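Glutathione S-transferase domain (PDB 4HZ2) binds glutathione and probably acts as a transferase that uses it as a substrate, as cytosolic glutathione transferases do. Local coordinates at residues 35-40 against 75-80; 90-95 against 180-185. One frame throughout, in Å; residues are numbered along the deposited sequence. Where two conformers were deposited one is given.

Contact 1. Residues 35-40 against 75-80; sequences WKAAQI and PVVVLD
Ala37 places its CB methyl over the gap between Pro75 and Val77, the two residues of segment 75-80 that turn their side chains to helix 32-43. It lies 4.1 Å from both Pro75 CB and Val77 CG2, resting in the notch between them. The two partners are 5.3 Å apart from Pro75 CB to Val77 CG2, so the single methyl bridges them. On the valine one branch does the touching: CG1 is anti to the backbone N (chi1 174°), which leaves CG2 beside that N and turned to the helix, whereas CG1 stands well off. The contact is purely apolar and small, 93 Å² in all, and a methyl side chain lets the helix backbone come close, with the CA atoms of Ala37 and Pro75 6.9 Å apart. This is the packing of the first helix of a thioredoxin-like fold on a central strand of its sheet, with strand 76-78 hydrogen-bonded through its backbone to Tyr26 and Arg24 on one side and Leu85 on the other. Pro75 follows a cis peptide bond, the cis-proline characteristic of thioredoxin-like glutathione transferases, and touches the bound glutathione. Ile91 of helix 88-96 packs on both Ala37 and Val77, closing the apolar cluster. One residue earlier on the helix, Lys36 turns its NZ aside to a salt bridge with Glu119 and to hydrogen bonds with Asn33, Ser88 and Asn89; Asn33 and Ser88 themselves bind glutathione.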
ATOM      1  N   TRP B  35       4.435 -15.663  -0.719  1.00 17.91           N
ATOM      2  CA  TRP B  35       4.278 -16.378   0.537  1.00 16.24           C
ATOM      3  C   TRP B  35       2.983 -15.942   1.273  1.00 14.18           C
ATOM      4  O   TRP B  35       2.298 -16.787   1.877  1.00 15.01           O
ATOM      5  CB  TRP B  35       5.531 -16.209   1.430  1.00 15.42           C
ATOM      6  CG  TRP B  35       5.393 -16.760   2.805  1.00 16.12           C
ATOM      7  CD1 TRP B  35       5.783 -18.008   3.252  1.00 19.82           C
ATOM      8  CD2 TRP B  35       4.839 -16.082   3.945  1.00 15.89           C
ATOM      9  NE1 TRP B  35       5.483 -18.144   4.593  1.00 22.02           N
ATOM     10  CE2 TRP B  35       4.915 -16.973   5.042  1.00 17.72           C
ATOM     11  CE3 TRP B  35       4.269 -14.811   4.140  1.00 17.55           C
ATOM     12  CZ2 TRP B  35       4.453 -16.628   6.317  1.00 18.27           C
ATOM     13  CZ3 TRP B  35       3.809 -14.470   5.412  1.00 21.99           C
ATOM     14  CH2 TRP B  35       3.909 -15.377   6.483  1.00 17.80           C
ATOM     15  N   LYS B  36       2.664 -14.634   1.262  1.00 17.25           N
ATOM     16  CA  LYS B  36       1.454 -14.149   1.955  1.00 15.76           C
ATOM     17  C   LYS B  36       0.235 -14.911   1.445  1.00 16.04           C
ATOM     18  O   LYS B  36      -0.624 -15.334   2.231  1.00 15.98           O
ATOM     19  CB  LYS B  36       1.189 -12.657   1.722  1.00 16.23           C
ATOM     20  CG  LYS B  36       2.260 -11.729   2.324  1.00 14.64           C
ATOM     21  CD  LYS B  36       2.108 -10.323   1.769  1.00 15.17           C
ATOM     22  CE  LYS B  36       3.189  -9.349   2.196  1.00 15.73           C
ATOM     23  NZ  LYS B  36       2.977  -8.022   1.540  1.00 15.02           N
ATOM     24  N   ALA B  37       0.160 -15.036   0.120  1.00 18.65           N
ATOM     25  CA  ALA B  37      -1.004 -15.661  -0.502  1.00 18.32           C
ATOM     26  C   ALA B  37      -1.057 -17.146  -0.131  1.00 17.14           C
ATOM     27  O   ALA B  37      -2.108 -17.642   0.307  1.00 19.36           O
ATOM     28  CB  ALA B  37      -1.014 -15.493  -2.031  1.00 17.77           C
ATOM     29  N   ALA B  38       0.051 -17.869  -0.313  1.00 16.65           N
ATOM     30  CA  ALA B  38       0.062 -19.292   0.031  1.00 15.96           C
ATOM     31  C   ALA B  38      -0.252 -19.495   1.520  1.00 17.60           C
ATOM     32  O   ALA B  38      -1.011 -20.418   1.901  1.00 21.96           O
ATOM     33  CB  ALA B  38       1.389 -19.946  -0.339  1.00 18.40           C
ATOM     34  N   GLN B  39       0.343 -18.659   2.367  1.00 16.50           N
ATOM     35  CA  GLN B  39       0.179 -18.840   3.789  1.00 17.09           C
ATOM     36  C   GLN B  39      -1.259 -18.627   4.246  1.00 17.81           C
ATOM     37  O   GLN B  39      -1.773 -19.409   5.064  1.00 20.83           O
ATOM     38  CB  GLN B  39       1.109 -17.868   4.540  1.00 17.74           C
ATOM     39  CG  GLN B  39       1.097 -18.021   6.053  1.00 21.60           C
ATOM     40  CD  GLN B  39       1.673 -19.366   6.499  1.00 20.73           C
ATOM     41  OE1 GLN B  39       2.908 -19.535   6.677  1.00 24.81           O
ATOM     42  NE2 GLN B  39       0.793 -20.330   6.685  1.00 20.32           N
ATOM     43  N   ILE B  40      -1.934 -17.577   3.752  1.00 15.92           N
ATOM     44  CA  ILE B  40      -3.325 -17.383   4.186  1.00 17.63           C
ATOM     45  C   ILE B  40      -4.254 -18.455   3.592  1.00 20.80           C
ATOM     46  O   ILE B  40      -5.212 -18.868   4.241  1.00 22.61           O
ATOM     47  CB  ILE B  40      -3.854 -15.965   3.861  1.00 20.76           C
ATOM     48  CG1 ILE B  40      -5.115 -15.664   4.654  1.00 15.15           C
ATOM     49  CG2 ILE B  40      -4.029 -15.765   2.360  1.00 16.31           C
ATOM     50  CD1 ILE B  40      -4.895 -15.646   6.156  1.00 20.68           C
ATOM     51  N   PRO B  75       1.777 -11.984  -6.441  1.00 19.46           N
ATOM     52  CA  PRO B  75       0.894 -13.129  -6.671  1.00 20.57           C
ATOM     53  C   PRO B  75      -0.416 -12.771  -7.333  1.00 17.73           C
ATOM     54  O   PRO B  75      -0.937 -11.660  -7.172  1.00 19.16           O
ATOM     55  CB  PRO B  75       0.603 -13.633  -5.254  1.00 19.56           C
ATOM     56  CG  PRO B  75       0.727 -12.387  -4.392  1.00 19.71           C
ATOM     57  CD  PRO B  75       1.902 -11.667  -4.999  1.00 18.59           C
ATOM     58  N   VAL B  76      -0.955 -13.741  -8.062  1.00 17.84           N
ATOM     59  CA  VAL B  76      -2.318 -13.688  -8.533  1.00 19.85           C
ATOM     60  C   VAL B  76      -2.918 -15.014  -8.093  1.00 18.29           C
ATOM     61  O   VAL B  76      -2.292 -16.063  -8.226  1.00 22.68           O
ATOM     62  CB  VAL B  76      -2.389 -13.535 -10.074  1.00 20.95           C
ATOM     63  CG1 VAL B  76      -3.785 -13.820 -10.561  1.00 22.58           C
ATOM     64  CG2 VAL B  76      -1.954 -12.134 -10.495  1.00 23.55           C
ATOM     65  N   VAL B  77      -4.096 -14.957  -7.498  1.00 18.14           N
ATOM     66  CA  VAL B  77      -4.823 -16.163  -7.121  1.00 21.73           C
ATOM     67  C   VAL B  77      -6.033 -16.292  -8.055  1.00 17.70           C
ATOM     68  O   VAL B  77      -6.827 -15.365  -8.173  1.00 22.24           O
ATOM     69  CB  VAL B  77      -5.286 -16.095  -5.654  1.00 20.13           C
ATOM     70  CG1 VAL B  77      -6.186 -17.286  -5.299  1.00 21.59           C
ATOM     71  CG2 VAL B  77      -4.074 -15.988  -4.718  1.00 22.56           C
ATOM     72  N   VAL B  78      -6.177 -17.441  -8.710  1.00 20.20           N
ATOM     73  CA  VAL B  78      -7.305 -17.643  -9.598  1.00 20.63           C
ATOM     74  C   VAL B  78      -8.220 -18.710  -9.001  1.00 23.53           C
ATOM     75  O   VAL B  78      -7.778 -19.819  -8.705  1.00 32.77           O
ATOM     76  CB  VAL B  78      -6.863 -18.044 -11.024  1.00 24.26           C
ATOM     77  CG1 VAL B  78      -8.086 -18.195 -11.919  1.00 30.13           C
ATOM     78  CG2 VAL B  78      -5.894 -17.010 -11.598  1.00 24.13           C
ATOM     79  N   LEU B  79      -9.480 -18.337  -8.787  1.00 26.47           N
ATOM     80  CA  LEU B  79     -10.480 -19.194  -8.129  1.00 27.72           C
ATOM     81  C   LEU B  79     -11.005 -20.218  -9.122  1.00 30.53           C
ATOM     82  O   LEU B  79     -10.822 -20.059 -10.334  1.00 35.04           O
ATOM     83  CB  LEU B  79     -11.639 -18.341  -7.594  1.00 29.51           C
ATOM     84  CG  LEU B  79     -11.281 -17.118  -6.751  1.00 32.60           C
ATOM     85  CD1 LEU B  79     -12.522 -16.409  -6.205  1.00 33.59           C
ATOM     86  CD2 LEU B  79     -10.357 -17.549  -5.619  1.00 32.88           C
ATOM     87  N   ASP B  80     -11.673 -21.257  -8.628  1.00 39.87           N
ATOM     88  CA  ASP B  80     -12.103 -22.331  -9.509  1.00 47.38           C
ATOM     89  C   ASP B  80     -13.114 -21.836 -10.552  1.00 48.96           C
ATOM     90  O   ASP B  80     -13.322 -22.478 -11.576  1.00 50.44           O
ATOM     91  CB  ASP B  80     -12.664 -23.513  -8.717  1.00114.55           C
ATOM     92  CG  ASP B  80     -13.730 -23.097  -7.726  1.00121.59           C
ATOM     93  OD1 ASP B  80     -14.100 -21.901  -7.705  1.00112.59           O
ATOM     94  OD2 ASP B  80     -14.198 -23.969  -6.964  1.00112.43           O
TER

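Contact 2. Residues 90-95 against 180-185; sequences AILLHF and DLALFA
Leu92 reaches from helix 88-96 to the wall of helix 178-187 and divides its two methyls between neighbouring residues there. With 61 Å² buried it supplies more than half of the contact's 109 Å²; Ala182 and Leu181 share most of the rest about equally. The closer approach is by Leu92 CD1, which rests 3.7 Å from Ala182 CB and also comes within 3.9 Å of Ala182 CA, so that the branch lies against the helix backbone as well as the methyl. The other branch makes a looser touch, Leu92 CD2 standing 4.4 Å from Leu181 CD1. The extension of Leu92 explains this reach: CG is anti to the carbonyl carbon (chi1 -75°), and CD1 continues the chain away from CA (chi2 171°), directed at the alanine. Since Ala182 has so short a side chain, the leucine can approach its CA, and the closest CA atoms of the two segments, those of Leu92 and Ala182, are 7.9 Å apart. No hydrogen bond crosses between the segments; dispersion and the exclusion of water hold this buried contact. Helix 32-43 takes part from the flank, where Ile40 packs on Leu92 and Leu43 on Leu181, while Leu116 of helix 107-137 covers Ala182. Another side of helix 88-96 meets the second subunit, with His94 ND1 hydrogen-bonded to Thr110 OG1 of that neighbouring chain and Leu93 packed on its His113. Leu92 packs on Ala182 where the last helix of the thioredoxin-like domain meets a core helix of the all-helical domain, the interdomain interface typical of cytosolic glutathione transferases.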
ATOM      1  N   ALA B  90      -4.395  -7.448  -0.462  1.00 13.70           N
ATOM      2  CA  ALA B  90      -5.834  -7.641  -0.794  1.00 15.25           C
ATOM      3  C   ALA B  90      -6.180  -9.116  -0.734  1.00 15.73           C
ATOM      4  O   ALA B  90      -7.269  -9.476  -0.293  1.00 15.95           O
ATOM      5  CB  ALA B  90      -6.162  -7.074  -2.185  1.00 15.40           C
ATOM      6  N   ILE B  91      -5.255  -9.979  -1.147  1.00 14.50           N
ATOM      7  CA  ILE B  91      -5.479 -11.444  -1.037  1.00 14.52           C
ATOM      8  C   ILE B  91      -5.562 -11.859   0.447  1.00 15.16           C
ATOM      9  O   ILE B  91      -6.400 -12.671   0.854  1.00 16.29           O
ATOM     10  CB  ILE B  91      -4.381 -12.216  -1.782  1.00 14.32           C
ATOM     11  CG1 ILE B  91      -4.549 -11.990  -3.290  1.00 18.25           C
ATOM     12  CG2 ILE B  91      -4.416 -13.721  -1.457  1.00 18.62           C
ATOM     13  CD1 ILE B  91      -3.314 -12.292  -4.119  1.00 20.79           C
ATOM     14  N   LEU B  92      -4.714 -11.267   1.294  1.00 13.00           N
ATOM     15  CA  LEU B  92      -4.820 -11.543   2.721  1.00 12.77           C
ATOM     16  C   LEU B  92      -6.185 -11.130   3.252  1.00 14.04           C
ATOM     17  O   LEU B  92      -6.813 -11.878   3.988  1.00 15.38           O
ATOM     18  CB  LEU B  92      -3.760 -10.768   3.520  1.00 14.07           C
ATOM     19  CG  LEU B  92      -2.281 -11.239   3.487  1.00 16.18           C
ATOM     20  CD1 LEU B  92      -1.306 -10.243   4.152  1.00 16.34           C
ATOM     21  CD2 LEU B  92      -2.131 -12.686   4.034  1.00 17.51           C
ATOM     22  N   LEU B  93      -6.636  -9.933   2.895  1.00 14.41           N
ATOM     23  CA  LEU B  93      -7.946  -9.448   3.330  1.00 13.50           C
ATOM     24  C   LEU B  93      -9.080 -10.303   2.796  1.00 15.56           C
ATOM     25  O   LEU B  93     -10.088 -10.468   3.461  1.00 17.63           O
ATOM     26  CB  LEU B  93      -8.148  -7.983   2.911  1.00 14.34           C
ATOM     27  CG  LEU B  93      -7.355  -6.946   3.717  1.00 14.47           C
ATOM     28  CD1 LEU B  93      -7.277  -5.641   2.919  1.00 15.19           C
ATOM     29  CD2 LEU B  93      -8.061  -6.733   5.058  1.00 16.67           C
ATOM     30  N   HIS B  94      -8.915 -10.849   1.604  1.00 15.53           N
ATOM     31  CA  HIS B  94     -10.043 -11.542   0.983  1.00 16.13           C
ATOM     32  C   HIS B  94     -10.311 -12.876   1.683  1.00 18.31           C
ATOM     33  O   HIS B  94     -11.478 -13.229   2.010  1.00 18.88           O
ATOM     34  CB  HIS B  94      -9.723 -11.809  -0.501  1.00 15.81           C
ATOM     35  CG  HIS B  94     -10.806 -12.550  -1.210  1.00 13.96           C
ATOM     36  ND1 HIS B  94     -11.899 -11.909  -1.754  1.00 17.63           N
ATOM     37  CD2 HIS B  94     -10.987 -13.879  -1.436  1.00 19.44           C
ATOM     38  CE1 HIS B  94     -12.696 -12.812  -2.316  1.00 25.22           C
ATOM     39  NE2 HIS B  94     -12.178 -14.015  -2.119  1.00 20.20           N
ATOM     40  N   PHE B  95      -9.238 -13.650   1.856  1.00 16.71           N
ATOM     41  CA  PHE B  95      -9.348 -14.970   2.493  1.00 17.78           C
ATOM     42  C   PHE B  95      -9.426 -14.975   4.014  1.00 17.28           C
ATOM     43  O   PHE B  95      -9.910 -15.939   4.597  1.00 19.03           O
ATOM     44  CB  PHE B  95      -8.245 -15.896   1.994  1.00 20.67           C
ATOM     45  CG  PHE B  95      -8.393 -16.221   0.538  1.00 16.93           C
ATOM     46  CD1 PHE B  95      -7.634 -15.538  -0.407  1.00 21.03           C
ATOM     47  CD2 PHE B  95      -9.358 -17.144   0.108  1.00 20.79           C
ATOM     48  CE1 PHE B  95      -7.785 -15.784  -1.753  1.00 17.50           C
ATOM     49  CE2 PHE B  95      -9.517 -17.402  -1.257  1.00 18.63           C
ATOM     50  CZ  PHE B  95      -8.702 -16.733  -2.188  1.00 16.21           C
ATOM     51  N   ASP B 180       0.240  -9.138  11.246  1.00 15.23           N
ATOM     52  CA  ASP B 180       1.483  -9.852  11.554  1.00 14.30           C
ATOM     53  C   ASP B 180       1.976 -10.630  10.337  1.00 12.69           C
ATOM     54  O   ASP B 180       3.165 -10.641  10.035  1.00 15.73           O
ATOM     55  CB  ASP B 180       1.353 -10.769  12.772  1.00 15.46           C
ATOM     56  CG  ASP B 180       0.812 -10.044  13.978  1.00 14.12           C
ATOM     57  OD1 ASP B 180       1.579  -9.317  14.682  1.00 16.94           O
ATOM     58  OD2 ASP B 180      -0.409 -10.113  14.205  1.00 17.59           O
ATOM     59  N   LEU B 181       1.069 -11.328   9.643  1.00 15.83           N
ATOM     60  CA  LEU B 181       1.476 -12.084   8.455  1.00 16.02           C
ATOM     61  C   LEU B 181       2.117 -11.167   7.393  1.00 15.37           C
ATOM     62  O   LEU B 181       3.175 -11.502   6.850  1.00 14.80           O
ATOM     63  CB  LEU B 181       0.287 -12.845   7.836  1.00 16.08           C
ATOM     64  CG  LEU B 181      -0.413 -13.910   8.690  1.00 16.15           C
ATOM     65  CD1 LEU B 181      -1.508 -14.653   7.906  1.00 17.98           C
ATOM     66  CD2 LEU B 181       0.617 -14.902   9.239  1.00 19.53           C
ATOM     67  N   ALA B 182       1.480 -10.019   7.120  1.00 13.93           N
ATOM     68  CA  ALA B 182       1.954  -9.132   6.075  1.00 13.81           C
ATOM     69  C   ALA B 182       3.380  -8.647   6.347  1.00 12.06           C
ATOM     70  O   ALA B 182       4.185  -8.567   5.425  1.00 15.80           O
ATOM     71  CB  ALA B 182       1.027  -7.938   5.851  1.00 15.14           C
ATOM     72  N   LEU B 183       3.684  -8.316   7.607  1.00 13.80           N
ATOM     73  CA  LEU B 183       5.025  -7.805   7.945  0.50 14.59           C
ATOM     74  C   LEU B 183       6.022  -8.937   8.215  1.00 14.75           C
ATOM     75  O   LEU B 183       7.245  -8.738   8.098  1.00 16.12           O
ATOM     76  CB  LEU B 183       4.963  -6.788   9.095  0.50 16.07           C
ATOM     77  CG  LEU B 183       4.457  -5.419   8.576  0.50 13.50           C
ATOM     78  CD1 LEU B 183       3.692  -4.626   9.622  0.50 18.51           C
ATOM     79  CD2 LEU B 183       5.568  -4.583   7.947  0.50  8.43           C
ATOM     80  N   PHE B 184       5.511 -10.126   8.537  1.00 15.46           N
ATOM     81  CA  PHE B 184       6.382 -11.275   8.753  1.00 15.21           C
ATOM     82  C   PHE B 184       6.993 -11.745   7.429  1.00 14.10           C
ATOM     83  O   PHE B 184       8.149 -12.191   7.383  1.00 15.86           O
ATOM     84  CB  PHE B 184       5.612 -12.396   9.431  1.00 17.69           C
ATOM     85  CG  PHE B 184       6.421 -13.632   9.718  1.00 15.46           C
ATOM     86  CD1 PHE B 184       7.059 -13.787  10.947  1.00 17.46           C
ATOM     87  CD2 PHE B 184       6.522 -14.674   8.764  1.00 13.78           C
ATOM     88  CE1 PHE B 184       7.753 -14.946  11.238  1.00 18.25           C
ATOM     89  CE2 PHE B 184       7.222 -15.830   9.060  1.00 15.23           C
ATOM     90  CZ  PHE B 184       7.851 -15.957  10.293  1.00 15.50           C
ATOM     91  N   ALA B 185       6.213 -11.622   6.347  1.00 14.23           N
ATOM     92  CA  ALA B 185       6.577 -12.166   5.036  1.00 16.58           C
ATOM     93  C   ALA B 185       8.038 -11.883   4.684  1.00 15.69           C
ATOM     94  O   ALA B 185       8.785 -12.799   4.359  1.00 16.76           O
ATOM     95  CB  ALA B 185       5.630 -11.608   3.962  1.00 17.42           C
TER

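Both segments of contact 1 precede those of contact 2 along the chain, and the centres of the two contacts lie about 10 Å apart. Contact 1 is internal to the N-terminal domain, binding helix to sheet, whereas contact 2 joins that domain to the C-terminal one. Helix 32-43 connects them: beyond its sheet-facing side, Trp35 reaches helix 178-187, where its CZ3 is 3.4 Å from Leu181 O, and Lys36 CE lies 3.5 Å from Ala182 O. Helix 88-96 serves both as well, through Ile91 and Leu92. The two helices form one layer between the sheet and the helical domain. Pro75 touches the bound glutathione, whereas the side chain of Leu92 is about 8 Å from it.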